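Local atomic coordinates of synaptic vesicle membrane protein VAT-1 homolog-like (Homo sapiens, PDB entry 4A27), a protein that probably acts as an oxidoreductase, belonging to the quinone oxidoreductase branch of the zinc-containing alcohol dehydrogenase family. Residues 13-18 / 48-53; 40-45 / 338-343; 70-75 / 86-91; 143-148 / 208-213. One frame throughout, in Å; residues are numbered along the deposited sequence.

Contact 1 of 4, residues 13-18 / 48-53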
loop_
_atom_site.group_PDB
_atom_site.type_symbol
_atom_site.label_atom_id
_atom_site.label_comp_id
_atom_site.label_asym_id
_atom_site.label_seq_id
_atom_site.Cartn_x
_atom_site.Cartn_y
_atom_site.Cartn_z
ATOM N N GLY A 13 12.682 -26.280 -22.303
ATOM C CA GLY A 13 13.699 -25.955 -23.300
ATOM C C GLY A 13 13.264 -24.746 -24.121
ATOM O O GLY A 13 12.474 -23.924 -23.657
ATOM N N GLY A 14 13.769 -24.639 -25.347
ATOM C CA GLY A 14 13.433 -23.523 -26.233
ATOM C C GLY A 14 12.172 -23.770 -27.047
ATOM O O GLY A 14 11.418 -24.729 -26.795
ATOM N N LEU A 15 11.965 -22.910 -28.043
ATOM C CA LEU A 15 10.731 -22.912 -28.846
ATOM C C LEU A 15 10.372 -24.286 -29.402
ATOM O O LEU A 15 9.186 -24.643 -29.458
ATOM C CB LEU A 15 10.835 -21.897 -29.996
ATOM C CG LEU A 15 10.792 -20.406 -29.596
ATOM C CD1 LEU A 15 11.154 -19.482 -30.786
ATOM C CD2 LEU A 15 9.412 -19.997 -29.005
ATOM N N ASN A 16 11.403 -25.055 -29.767
ATOM C CA ASN A 16 11.245 -26.330 -30.469
ATOM C C ASN A 16 10.645 -27.469 -29.652
ATOM O O ASN A 16 10.420 -28.563 -30.175
ATOM C CB ASN A 16 12.605 -26.788 -31.028
ATOM N N LYS A 17 10.395 -27.217 -28.377
ATOM C CA LYS A 17 9.715 -28.181 -27.518
ATOM C C LYS A 17 8.180 -28.093 -27.607
ATOM O O LYS A 17 7.488 -28.933 -27.017
ATOM C CB LYS A 17 10.149 -27.973 -26.067
ATOM C CG LYS A 17 11.636 -28.115 -25.825
ATOM C CD LYS A 17 12.038 -29.577 -25.773
ATOM C CE LYS A 17 13.500 -29.749 -25.420
ATOM N NZ LYS A 17 13.850 -31.167 -25.208
ATOM N N LEU A 18 7.660 -27.074 -28.305
ATOM C CA LEU A 18 6.211 -26.904 -28.512
ATOM C C LEU A 18 5.721 -27.562 -29.820
ATOM O O LEU A 18 6.275 -27.357 -30.904
ATOM C CB LEU A 18 5.809 -25.412 -28.524
ATOM C CG LEU A 18 5.823 -24.599 -27.227
ATOM C CD1 LEU A 18 5.778 -23.117 -27.517
ATOM C CD2 LEU A 18 4.691 -25.003 -26.235
ATOM N N MET A 48 8.093 -18.369 -19.662
ATOM C CA MET A 48 8.779 -18.905 -18.489
ATOM C C MET A 48 8.448 -20.379 -18.245
ATOM O O MET A 48 9.341 -21.164 -17.889
ATOM C CB MET A 48 8.413 -18.098 -17.244
ATOM C CG MET A 48 8.767 -16.595 -17.308
ATOM S SD MET A 48 10.546 -16.285 -17.475
ATOM C CE MET A 48 10.750 -16.253 -19.273
ATOM N N VAL A 49 7.166 -20.732 -18.384
ATOM C CA VAL A 49 6.733 -22.124 -18.285
ATOM C C VAL A 49 7.463 -22.947 -19.345
ATOM O O VAL A 49 7.918 -24.048 -19.069
ATOM C CB VAL A 49 5.185 -22.288 -18.475
ATOM N N ARG A 50 7.616 -22.386 -20.538
ATOM C CA ARG A 50 8.316 -23.069 -21.639
ATOM C C ARG A 50 9.788 -23.394 -21.332
ATOM O O ARG A 50 10.281 -24.457 -21.711
ATOM C CB ARG A 50 8.233 -22.233 -22.911
ATOM C CG ARG A 50 8.470 -23.027 -24.179
ATOM C CD ARG A 50 9.773 -22.683 -24.870
ATOM N NE ARG A 50 9.762 -21.306 -25.351
ATOM C CZ ARG A 50 10.658 -20.368 -25.046
ATOM N NH1 ARG A 50 11.709 -20.632 -24.276
ATOM N NH2 ARG A 50 10.509 -19.151 -25.547
ATOM N N GLN A 51 10.478 -22.502 -20.631
ATOM C CA GLN A 51 11.865 -22.777 -20.204
ATOM C C GLN A 51 11.949 -23.555 -18.896
ATOM O O GLN A 51 13.019 -24.016 -18.537
ATOM C CB GLN A 51 12.659 -21.482 -20.064
ATOM C CG GLN A 51 12.842 -20.730 -21.370
ATOM C CD GLN A 51 13.557 -19.408 -21.155
ATOM O OE1 GLN A 51 13.155 -18.603 -20.304
ATOM N NE2 GLN A 51 14.625 -19.179 -21.917
ATOM N N GLY A 52 10.834 -23.696 -18.177
ATOM C CA GLY A 52 10.847 -24.343 -16.854
ATOM C C GLY A 52 11.236 -23.412 -15.711
ATOM O O GLY A 52 11.546 -23.881 -14.615
ATOM N N ASN A 53 11.206 -22.097 -15.958
ATOM C CA ASN A 53 11.407 -21.079 -14.908
ATOM C C ASN A 53 10.140 -20.843 -14.091
ATOM O O ASN A 53 9.504 -19.797 -14.195
ATOM C CB ASN A 53 11.852 -19.734 -15.509
ATOM C CG ASN A 53 13.269 -19.756 -16.055
ATOM O OD1 ASN A 53 13.523 -20.233 -17.158
ATOM N ND2 ASN A 53 14.198 -19.198 -15.285
#

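Contact 2 of 4, residues 40-45 / 338-343. With EDO (1,2-ethanediol), chain D.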
loop_
_atom_site.group_PDB
_atom_site.type_symbol
_atom_site.label_atom_id
_atom_site.label_comp_id
_atom_site.label_asym_id
_atom_site.label_seq_id
_atom_site.Cartn_x
_atom_site.Cartn_y
_atom_site.Cartn_z
ATOM N N CYS A 40 -7.206 -17.756 -26.965
ATOM C CA CYS A 40 -6.362 -17.847 -25.812
ATOM C C CYS A 40 -5.393 -16.663 -25.766
ATOM O O CYS A 40 -4.775 -16.254 -26.788
ATOM C CB CYS A 40 -5.475 -19.132 -25.882
ATOM S SG CYS A 40 -6.232 -20.636 -26.598
ATOM N N GLY A 41 -5.146 -16.223 -24.548
ATOM C CA GLY A 41 -4.172 -15.169 -24.278
ATOM C C GLY A 41 -2.752 -15.697 -24.238
ATOM O O GLY A 41 -2.496 -16.816 -23.763
ATOM N N LEU A 42 -1.839 -14.952 -24.829
ATOM C CA LEU A 42 -0.391 -15.223 -24.666
ATOM C C LEU A 42 0.149 -14.290 -23.602
ATOM O O LEU A 42 -0.055 -13.065 -23.682
ATOM C CB LEU A 42 0.324 -14.991 -25.976
ATOM C CG LEU A 42 0.873 -16.232 -26.647
ATOM C CD1 LEU A 42 0.384 -16.299 -28.053
ATOM C CD2 LEU A 42 2.398 -16.175 -26.562
ATOM N N ASN A 43 0.770 -14.866 -22.573
ATOM C CA ASN A 43 1.338 -14.078 -21.515
ATOM C C ASN A 43 2.812 -14.390 -21.339
ATOM O O ASN A 43 3.280 -15.490 -21.633
ATOM C CB ASN A 43 0.561 -14.322 -20.207
ATOM C CG ASN A 43 -0.896 -13.884 -20.300
ATOM O OD1 ASN A 43 -1.187 -12.701 -20.164
ATOM N ND2 ASN A 43 -1.824 -14.841 -20.555
ATOM N N PHE A 44 3.542 -13.428 -20.797
ATOM C CA PHE A 44 4.960 -13.607 -20.567
ATOM C C PHE A 44 5.279 -14.852 -19.735
ATOM O O PHE A 44 6.263 -15.531 -20.000
ATOM C CB PHE A 44 5.559 -12.390 -19.873
ATOM C CG PHE A 44 7.041 -12.322 -20.002
ATOM C CD1 PHE A 44 7.622 -11.815 -21.169
ATOM C CD2 PHE A 44 7.869 -12.796 -18.976
ATOM C CE1 PHE A 44 9.015 -11.764 -21.310
ATOM C CE2 PHE A 44 9.267 -12.742 -19.100
ATOM C CZ PHE A 44 9.843 -12.224 -20.273
ATOM N N ILE A 45 4.464 -15.132 -18.723
ATOM C CA ILE A 45 4.629 -16.340 -17.929
ATOM C C ILE A 45 4.687 -17.631 -18.797
ATOM O O ILE A 45 5.436 -18.586 -18.471
ATOM C CB ILE A 45 3.529 -16.423 -16.829
ATOM C CG1 ILE A 45 3.857 -17.533 -15.814
ATOM C CG2 ILE A 45 2.154 -16.678 -17.455
ATOM C CD1 ILE A 45 5.046 -17.242 -14.940
ATOM N N LEU A 338 -1.037 -10.428 -27.522
ATOM C CA LEU A 338 -0.994 -11.400 -28.607
ATOM C C LEU A 338 -2.022 -12.458 -28.274
ATOM O O LEU A 338 -2.100 -12.903 -27.144
ATOM C CB LEU A 338 0.401 -12.046 -28.733
ATOM C CG LEU A 338 1.502 -11.092 -29.195
ATOM C CD1 LEU A 338 1.791 -10.046 -28.104
ATOM C CD2 LEU A 338 2.725 -11.898 -29.584
ATOM N N ILE A 339 -2.788 -12.876 -29.266
ATOM C CA ILE A 339 -3.852 -13.812 -29.078
ATOM C C ILE A 339 -3.724 -14.990 -30.003
ATOM O O ILE A 339 -3.453 -14.830 -31.178
ATOM C CB ILE A 339 -5.204 -13.162 -29.449
ATOM C CG1 ILE A 339 -5.547 -12.107 -28.417
ATOM C CG2 ILE A 339 -6.285 -14.239 -29.535
ATOM C CD1 ILE A 339 -5.512 -12.657 -26.985
ATOM N N LEU A 340 -3.914 -16.191 -29.446
ATOM C CA LEU A 340 -3.985 -17.401 -30.253
ATOM C C LEU A 340 -5.445 -17.541 -30.667
ATOM O O LEU A 340 -6.322 -17.662 -29.805
ATOM C CB LEU A 340 -3.615 -18.612 -29.433
ATOM C CG LEU A 340 -2.183 -18.693 -28.913
ATOM C CD1 LEU A 340 -1.892 -20.137 -28.470
ATOM C CD2 LEU A 340 -1.203 -18.212 -29.990
ATOM N N ASP A 341 -5.696 -17.495 -31.953
ATOM C CA ASP A 341 -7.055 -17.559 -32.488
ATOM C C ASP A 341 -7.262 -18.971 -33.091
ATOM O O ASP A 341 -6.694 -19.297 -34.133
ATOM C CB ASP A 341 -7.191 -16.462 -33.541
ATOM C CG ASP A 341 -8.552 -16.386 -34.133
ATOM O OD1 ASP A 341 -9.221 -17.438 -34.202
ATOM O OD2 ASP A 341 -8.917 -15.280 -34.576
ATOM N N VAL A 342 -8.047 -19.804 -32.413
ATOM C CA VAL A 342 -8.186 -21.230 -32.784
ATOM C C VAL A 342 -8.693 -21.439 -34.253
ATOM O O VAL A 342 -8.246 -22.353 -34.918
ATOM C CB VAL A 342 -9.099 -21.985 -31.787
ATOM C CG1 VAL A 342 -9.339 -23.407 -32.248
ATOM C CG2 VAL A 342 -8.516 -21.902 -30.385
ATOM N N GLU A 343 -9.583 -20.574 -34.746
ATOM C CA GLU A 343 -10.113 -20.719 -36.128
ATOM C C GLU A 343 -9.293 -19.978 -37.190
ATOM O O GLU A 343 -9.671 -19.935 -38.358
ATOM C CB GLU A 343 -11.580 -20.278 -36.174
ATOM C CG GLU A 343 -12.491 -21.241 -35.373
ATOM C CD GLU A 343 -13.982 -20.872 -35.376
ATOM O OE1 GLU A 343 -14.395 -19.897 -36.047
ATOM O OE2 GLU A 343 -14.751 -21.561 -34.680
HETATM C C1 EDO D . -13.919 -24.486 -33.927
HETATM O O1 EDO D . -14.249 -23.800 -32.702
HETATM C C2 EDO D . -12.683 -25.389 -33.771
HETATM O O2 EDO D . -12.832 -26.242 -32.615
HETATM O O HOH W 1 0.134 -10.733 -25.028
#

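Contact 3 of 4, residues 70-75 / 86-91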
loop_
_atom_site.group_PDB
_atom_site.type_symbol
_atom_site.label_atom_id
_atom_site.label_comp_id
_atom_site.label_asym_id
_atom_site.label_seq_id
_atom_site.Cartn_x
_atom_site.Cartn_y
_atom_site.Cartn_z
ATOM N N GLY A 70 -14.422 -18.479 -24.832
ATOM C CA GLY A 70 -15.156 -19.359 -25.712
ATOM C C GLY A 70 -16.619 -19.526 -25.286
ATOM O O GLY A 70 -17.196 -18.652 -24.627
ATOM N N ILE A 71 -17.215 -20.649 -25.691
ATOM C CA ILE A 71 -18.654 -20.934 -25.503
ATOM C C ILE A 71 -18.830 -22.105 -24.531
ATOM O O ILE A 71 -18.135 -23.119 -24.655
ATOM C CB ILE A 71 -19.326 -21.238 -26.867
ATOM C CG1 ILE A 71 -19.223 -20.019 -27.774
ATOM C CG2 ILE A 71 -20.805 -21.614 -26.716
ATOM C CD1 ILE A 71 -19.822 -20.242 -29.194
ATOM N N VAL A 72 -19.669 -21.910 -23.509
ATOM C CA VAL A 72 -20.021 -22.980 -22.584
ATOM C C VAL A 72 -20.738 -24.073 -23.352
ATOM O O VAL A 72 -21.828 -23.870 -23.929
ATOM C CB VAL A 72 -20.940 -22.509 -21.434
ATOM C CG1 VAL A 72 -21.285 -23.688 -20.508
ATOM C CG2 VAL A 72 -20.303 -21.380 -20.660
ATOM N N GLU A 73 -20.105 -25.237 -23.353
ATOM C CA GLU A 73 -20.581 -26.392 -24.107
ATOM C C GLU A 73 -21.224 -27.443 -23.198
ATOM O O GLU A 73 -22.005 -28.243 -23.674
ATOM C CB GLU A 73 -19.417 -26.987 -24.903
ATOM C CG GLU A 73 -19.746 -28.223 -25.689
ATOM C CD GLU A 73 -18.716 -28.518 -26.754
ATOM O OE1 GLU A 73 -18.573 -27.710 -27.701
ATOM O OE2 GLU A 73 -18.033 -29.554 -26.636
ATOM N N ALA A 74 -20.876 -27.460 -21.909
ATOM C CA ALA A 74 -21.518 -28.370 -20.945
ATOM C C ALA A 74 -21.289 -27.938 -19.485
ATOM O O ALA A 74 -20.255 -27.323 -19.162
ATOM C CB ALA A 74 -21.032 -29.816 -21.159
ATOM N N LEU A 75 -22.256 -28.261 -18.616
ATOM C CA LEU A 75 -22.208 -27.915 -17.184
ATOM C C LEU A 75 -21.857 -29.121 -16.331
ATOM O O LEU A 75 -22.252 -30.234 -16.639
ATOM C CB LEU A 75 -23.550 -27.355 -16.706
ATOM C CG LEU A 75 -24.054 -26.120 -17.463
ATOM C CD1 LEU A 75 -25.244 -25.476 -16.751
ATOM C CD2 LEU A 75 -22.945 -25.112 -17.635
ATOM N N ASP A 86 -23.607 -19.838 -23.425
ATOM C CA ASP A 86 -23.108 -18.606 -22.801
ATOM C C ASP A 86 -21.659 -18.334 -23.260
ATOM O O ASP A 86 -20.849 -19.234 -23.357
ATOM C CB ASP A 86 -23.157 -18.696 -21.267
ATOM C CG ASP A 86 -24.559 -18.431 -20.685
ATOM O OD1 ASP A 86 -25.445 -17.885 -21.387
ATOM O OD2 ASP A 86 -24.766 -18.768 -19.502
ATOM N N ARG A 87 -21.388 -17.096 -23.609
ATOM C CA ARG A 87 -20.073 -16.693 -24.080
ATOM C C ARG A 87 -19.307 -16.255 -22.869
ATOM O O ARG A 87 -19.818 -15.457 -22.087
ATOM C CB ARG A 87 -20.219 -15.569 -25.094
ATOM C CG ARG A 87 -21.052 -15.987 -26.292
ATOM C CD ARG A 87 -21.459 -14.829 -27.168
ATOM N NE ARG A 87 -20.340 -14.318 -27.958
ATOM C CZ ARG A 87 -19.616 -13.232 -27.697
ATOM N NH1 ARG A 87 -19.843 -12.468 -26.630
ATOM N NH2 ARG A 87 -18.619 -12.931 -28.508
ATOM N N VAL A 88 -18.084 -16.772 -22.699
ATOM C CA VAL A 88 -17.335 -16.541 -21.471
ATOM C C VAL A 88 -15.844 -16.311 -21.691
ATOM O O VAL A 88 -15.294 -16.631 -22.750
ATOM C CB VAL A 88 -17.516 -17.724 -20.552
ATOM C CG1 VAL A 88 -18.990 -17.835 -20.185
ATOM C CG2 VAL A 88 -16.977 -19.017 -21.268
ATOM N N MET A 89 -15.206 -15.755 -20.674
ATOM C CA MET A 89 -13.759 -15.724 -20.588
ATOM C C MET A 89 -13.401 -16.346 -19.262
ATOM O O MET A 89 -14.230 -16.395 -18.345
ATOM C CB MET A 89 -13.239 -14.284 -20.694
ATOM C CG MET A 89 -13.662 -13.368 -19.565
ATOM S SD MET A 89 -13.215 -11.615 -19.833
ATOM C CE MET A 89 -14.250 -10.842 -18.559
ATOM N N ALA A 90 -12.172 -16.830 -19.135
ATOM C CA ALA A 90 -11.886 -17.682 -18.005
ATOM C C ALA A 90 -10.415 -17.809 -17.760
ATOM O O ALA A 90 -9.624 -17.709 -18.698
ATOM C CB ALA A 90 -12.504 -19.101 -18.226
ATOM N N PHE A 91 -10.066 -17.968 -16.486
ATOM C CA PHE A 91 -8.713 -18.303 -16.097
ATOM C C PHE A 91 -8.683 -19.809 -15.994
ATOM O O PHE A 91 -9.663 -20.423 -15.596
ATOM C CB PHE A 91 -8.359 -17.735 -14.711
ATOM C CG PHE A 91 -8.204 -16.240 -14.662
ATOM C CD1 PHE A 91 -7.070 -15.634 -15.165
ATOM C CD2 PHE A 91 -9.172 -15.429 -14.066
ATOM C CE1 PHE A 91 -6.935 -14.264 -15.096
ATOM C CE2 PHE A 91 -9.028 -14.059 -13.997
ATOM C CZ PHE A 91 -7.914 -13.487 -14.488
#

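Contact 4 of 4, residues 143-148 / 208-213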
loop_
_atom_site.group_PDB
_atom_site.type_symbol
_atom_site.label_atom_id
_atom_site.label_comp_id
_atom_site.label_asym_id
_atom_site.label_seq_id
_atom_site.Cartn_x
_atom_site.Cartn_y
_atom_site.Cartn_z
ATOM N N GLY A 143 -5.349 13.400 -8.816
ATOM C CA GLY A 143 -4.135 14.212 -8.723
ATOM C C GLY A 143 -2.820 13.452 -8.610
ATOM O O GLY A 143 -1.750 14.048 -8.567
ATOM N N MET A 144 -2.860 12.134 -8.562
ATOM C CA MET A 144 -1.621 11.382 -8.370
ATOM C C MET A 144 -0.893 11.168 -9.672
ATOM O O MET A 144 -1.411 11.434 -10.735
ATOM C CB MET A 144 -1.939 10.030 -7.736
ATOM C CG MET A 144 -2.420 10.204 -6.333
ATOM S SD MET A 144 -2.747 8.685 -5.441
ATOM C CE MET A 144 -1.358 7.742 -5.906
ATOM N N SER A 145 0.324 10.645 -9.585
ATOM C CA SER A 145 1.058 10.349 -10.761
ATOM C C SER A 145 1.629 8.929 -10.706
ATOM O O SER A 145 1.922 8.384 -9.633
ATOM C CB SER A 145 2.136 11.418 -10.957
ATOM O OG SER A 145 3.290 11.098 -10.207
ATOM N N VAL A 146 1.731 8.323 -11.882
ATOM C CA VAL A 146 2.087 6.936 -12.043
ATOM C C VAL A 146 3.165 6.790 -13.110
ATOM O O VAL A 146 3.072 7.393 -14.180
ATOM C CB VAL A 146 0.883 6.096 -12.504
ATOM C CG1 VAL A 146 1.309 4.614 -12.595
ATOM C CG2 VAL A 146 -0.325 6.282 -11.563
ATOM N N LEU A 147 4.167 5.974 -12.818
ATOM C CA LEU A 147 5.119 5.577 -13.812
ATOM C C LEU A 147 4.879 4.145 -14.206
ATOM O O LEU A 147 4.954 3.245 -13.358
ATOM C CB LEU A 147 6.579 5.714 -13.299
ATOM C CG LEU A 147 7.705 5.251 -14.263
ATOM C CD1 LEU A 147 7.607 5.957 -15.623
ATOM C CD2 LEU A 147 9.109 5.518 -13.710
ATOM N N VAL A 148 4.651 3.948 -15.503
ATOM C CA VAL A 148 4.422 2.641 -16.073
ATOM C C VAL A 148 5.529 2.262 -17.035
ATOM O O VAL A 148 5.658 2.860 -18.091
ATOM C CB VAL A 148 3.095 2.634 -16.876
ATOM C CG1 VAL A 148 2.581 1.212 -16.987
ATOM C CG2 VAL A 148 2.097 3.518 -16.145
ATOM N N GLY A 208 8.968 13.308 -8.121
ATOM C CA GLY A 208 8.826 11.992 -8.739
ATOM C C GLY A 208 7.365 11.590 -8.854
ATOM O O GLY A 208 6.497 12.448 -9.154
ATOM N N VAL A 209 7.084 10.302 -8.591
ATOM C CA VAL A 209 5.716 9.787 -8.719
ATOM C C VAL A 209 5.179 9.080 -7.468
ATOM O O VAL A 209 5.934 8.633 -6.596
ATOM C CB VAL A 209 5.599 8.831 -9.940
ATOM C CG1 VAL A 209 5.827 9.592 -11.250
ATOM C CG2 VAL A 209 6.591 7.700 -9.789
ATOM N N ASP A 210 3.852 8.970 -7.414
ATOM C CA ASP A 210 3.170 8.265 -6.356
ATOM C C ASP A 210 3.246 6.756 -6.489
ATOM O O ASP A 210 3.329 6.052 -5.466
ATOM C CB ASP A 210 1.696 8.675 -6.333
ATOM C CG ASP A 210 1.520 10.151 -6.053
ATOM O OD1 ASP A 210 1.722 10.523 -4.885
ATOM O OD2 ASP A 210 1.239 10.933 -6.998
ATOM N N ILE A 211 3.214 6.254 -7.733
ATOM C CA ILE A 211 3.206 4.820 -7.973
ATOM C C ILE A 211 4.160 4.458 -9.100
ATOM O O ILE A 211 4.097 5.046 -10.203
ATOM C CB ILE A 211 1.826 4.316 -8.370
ATOM C CG1 ILE A 211 0.759 4.654 -7.325
ATOM C CG2 ILE A 211 1.879 2.782 -8.711
ATOM C CD1 ILE A 211 -0.659 4.360 -7.860
ATOM N N VAL A 212 5.031 3.481 -8.842
ATOM C CA VAL A 212 5.847 2.910 -9.899
ATOM C C VAL A 212 5.422 1.447 -10.106
ATOM O O VAL A 212 5.380 0.696 -9.126
ATOM C CB VAL A 212 7.359 2.971 -9.599
ATOM C CG1 VAL A 212 8.152 2.276 -10.765
ATOM C CG2 VAL A 212 7.845 4.430 -9.438
ATOM N N LEU A 213 5.146 1.072 -11.366
ATOM C CA LEU A 213 4.772 -0.283 -11.750
ATOM C C LEU A 213 5.832 -0.881 -12.643
ATOM O O LEU A 213 6.087 -0.404 -13.766
ATOM C CB LEU A 213 3.459 -0.311 -12.489
ATOM C CG LEU A 213 2.310 0.360 -11.777
ATOM C CD1 LEU A 213 1.129 0.478 -12.704
ATOM C CD2 LEU A 213 2.004 -0.452 -10.490
#

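Contact 1 of 4, residues 13-18 / 48-53
R50, in the last turn of helix 44-51, carries most of the contact, joining that helix end to the loop between strands 4-9 and 18-23. Its carbonyl O accepts the amide of G13 (R50 O to G13 N 3.1 Å, 157° at the hydrogen), the donor in the carbonyl plane. Its side chain turns back on the same residue: CG stands opposite the backbone N (chi1 -159°), and bends at chi2 and chi3 fold the chain round until R50 NH1 reaches G13 O in a weak bond of 3.4 Å. R50 CD passes G14 O at 3.3 Å. L15 N sits 3.8 Å above one face of the guanidinium, offset toward its rim, while L15 CD2 touches R50 NH2 at 3.7 Å. L18 CD1 comes to 4.3 Å from R50 CG. M326 of helix 322-330 touches L15, L18 and R50.

Q51 CG adds a lighter touch, 3.9 Å from G13 O. At G52 the helix stops in a Schellman motif: the amides of G52 and N53 bond back to V49 O and M48 O. Cut back to an alanine, R50 would probably leave G13 O without its NH1 donor and open a gap beside L15 CD2.

The backbone bond is thus the firmer polar link; the weak guanidinium bond probably adds less, against two costs: a buried R50 NE without a partner in the model, and two acceptors, G13 O and R50 O, brought close.

Contact 2 of 4, residues 40-45 / 338-343
C40 and L340 face each other as an antiparallel hydrogen-bonded pair, joined by two bonds: C40 N to L340 O at 3.0 Å and L340 N to C40 O at 2.8 Å. Both donors lie in the carbonyl planes. The CB atoms of C40 and L340 meet at 4.0 Å. G41 and I339 form the next, non-hydrogen-bonded pair. Here I339 does the touching: CG1 is anti to the carbonyl carbon (chi1 -70°), and a further turn at chi2 (-54°) lays CD1 3.9 Å from G41 CA. Farther along, L42 N donates to L338 O at 3.1 Å, the donor tilted 21° from the carbonyl plane. In place of a direct return bond, a water donates to L42 O at 2.7 Å and accepts from L338 N at 2.8 Å.

A second shell fixes both ends. N43 accepts from K337 through OD1 and donates to E67 through ND2, while E343 forms a salt bridge with K38 and weakly holds a 1,2-ethanediol, probably from the crystallisation liquor.

The side of the sheet bearing C40, L42, L338 and L340 is covered by W97 and by V322, A325 and I329 of helix 322-330. Strand 337-341, late in the chain, thus joins the sheet of the GroES-like domain through strand 32-42. It runs parallel to strand 313-317, and strand 32-42 continues the sheet to strand 67-75, where G41 bonds to E67.

Contact 3 of 4, residues 70-75 / 86-91
G70 and V88 exchange both backbone hydrogen bonds of an antiparallel hydrogen-bonded pair: G70 N to V88 O spans 2.9 Å, and V88 N to G70 O spans 2.8 Å. A third bond, V72 N to D86 O at 2.9 Å, is nearly straight, with 173° at the hydrogen. Between them, I71 and R87 make the non-hydrogen-bonded pair. Weaker CA-H...O contacts fill in the ladder, since R87 CA lies 3.5 Å from G70 O and I71 CA lies 3.5 Å from D86 O.

These bonds tie together the beta hairpin of strands 67-75 and 87-91 within the GroES-like domain of the alcohol dehydrogenase family. The pairing is short, consistent with the 105° angle between the axes of the segments 70-75 and 87-91. Past V72 the first strand keeps to its other neighbour, strand 32-42, where E73 and A74 both face K34 in a classic beta bulge.

Apolar contact is concentrated at V72 and V88, whose side chains cross at about a right angle. CG2 of V72, anti to its carbonyl carbon, meets V88 CG1 at 3.8 Å and also rests against D86 CB at 4.0 Å. The other methyl of V88, CG2, stands between N and carbonyl carbon and lies 3.4 Å from G70 O.

The polar ends face other partners. D86 OD2 accepts from the amide of E83, R87 NH2 donates to M115 O while its guanidinium makes a cation-pi contact with F117, and E73 forms a salt bridge with R36.

Contact 4 of 4, residues 143-148 / 208-213
D210 turns its carboxylate toward S145 because CG lies anti to the carbonyl carbon (chi1 -62°), and V146 holds CG1 opposite its backbone N (chi1 -177°), where it reaches L213 CD1 at 4.1 Å. Through its anti lone pair D210 OD2 accepts S145 N at 2.8 Å, with 153° at the hydrogen. The same OD2 forms a salt bridge with K229 NZ. S145 O in turn receives I211 N at 3.1 Å and, weakly, D210 N.

From there the ladder is parallel and regular: L147 N donates to I211 O at 2.8 Å and L213 N to L147 O at 3.0 Å. On one face V146 lies side by side with I211, V146 CG2 to I211 CD1 4.2 Å. On the other, L147 CB meets V212 CG2 at 4.3 Å. Strands 145-148 and 209-215 are the first and fourth along the chain, adjacent at the middle of a 3-2-1-4-5-6 Rossmann-type sheet.

With an asparagine at D210, K229 would probably lose the charge it pairs with, and the hold on S145 N would likely weaken. One carboxylate oxygen thus serves both an amide and a lysine: the strand's first N-H is bonded to a charge that K229 probably helps to stabilise.

In the fold
Contacts 1 and 2 both use helix 44-51, their centres about 16 Å apart, and helix 322-330 packs against both; along the chain their segments alternate. Contact 3 belongs to the same sheet as contact 2, strands 32-42 and 67-75 being neighbours there, with centres about 17 Å apart and nearest atoms about 8 Å. Contact 2 closes a loop of 292 residues that encloses contacts 3 and 4, so the C-terminal strand returns to the GroES-like part. Contact 4 lies in the Rossmann-type domain, on the opposite side of the chain's centre, about 30 Å from contact 2 between centres and about 37 Å from contact 3. In relatives that domain binds the nicotinamide cofactor.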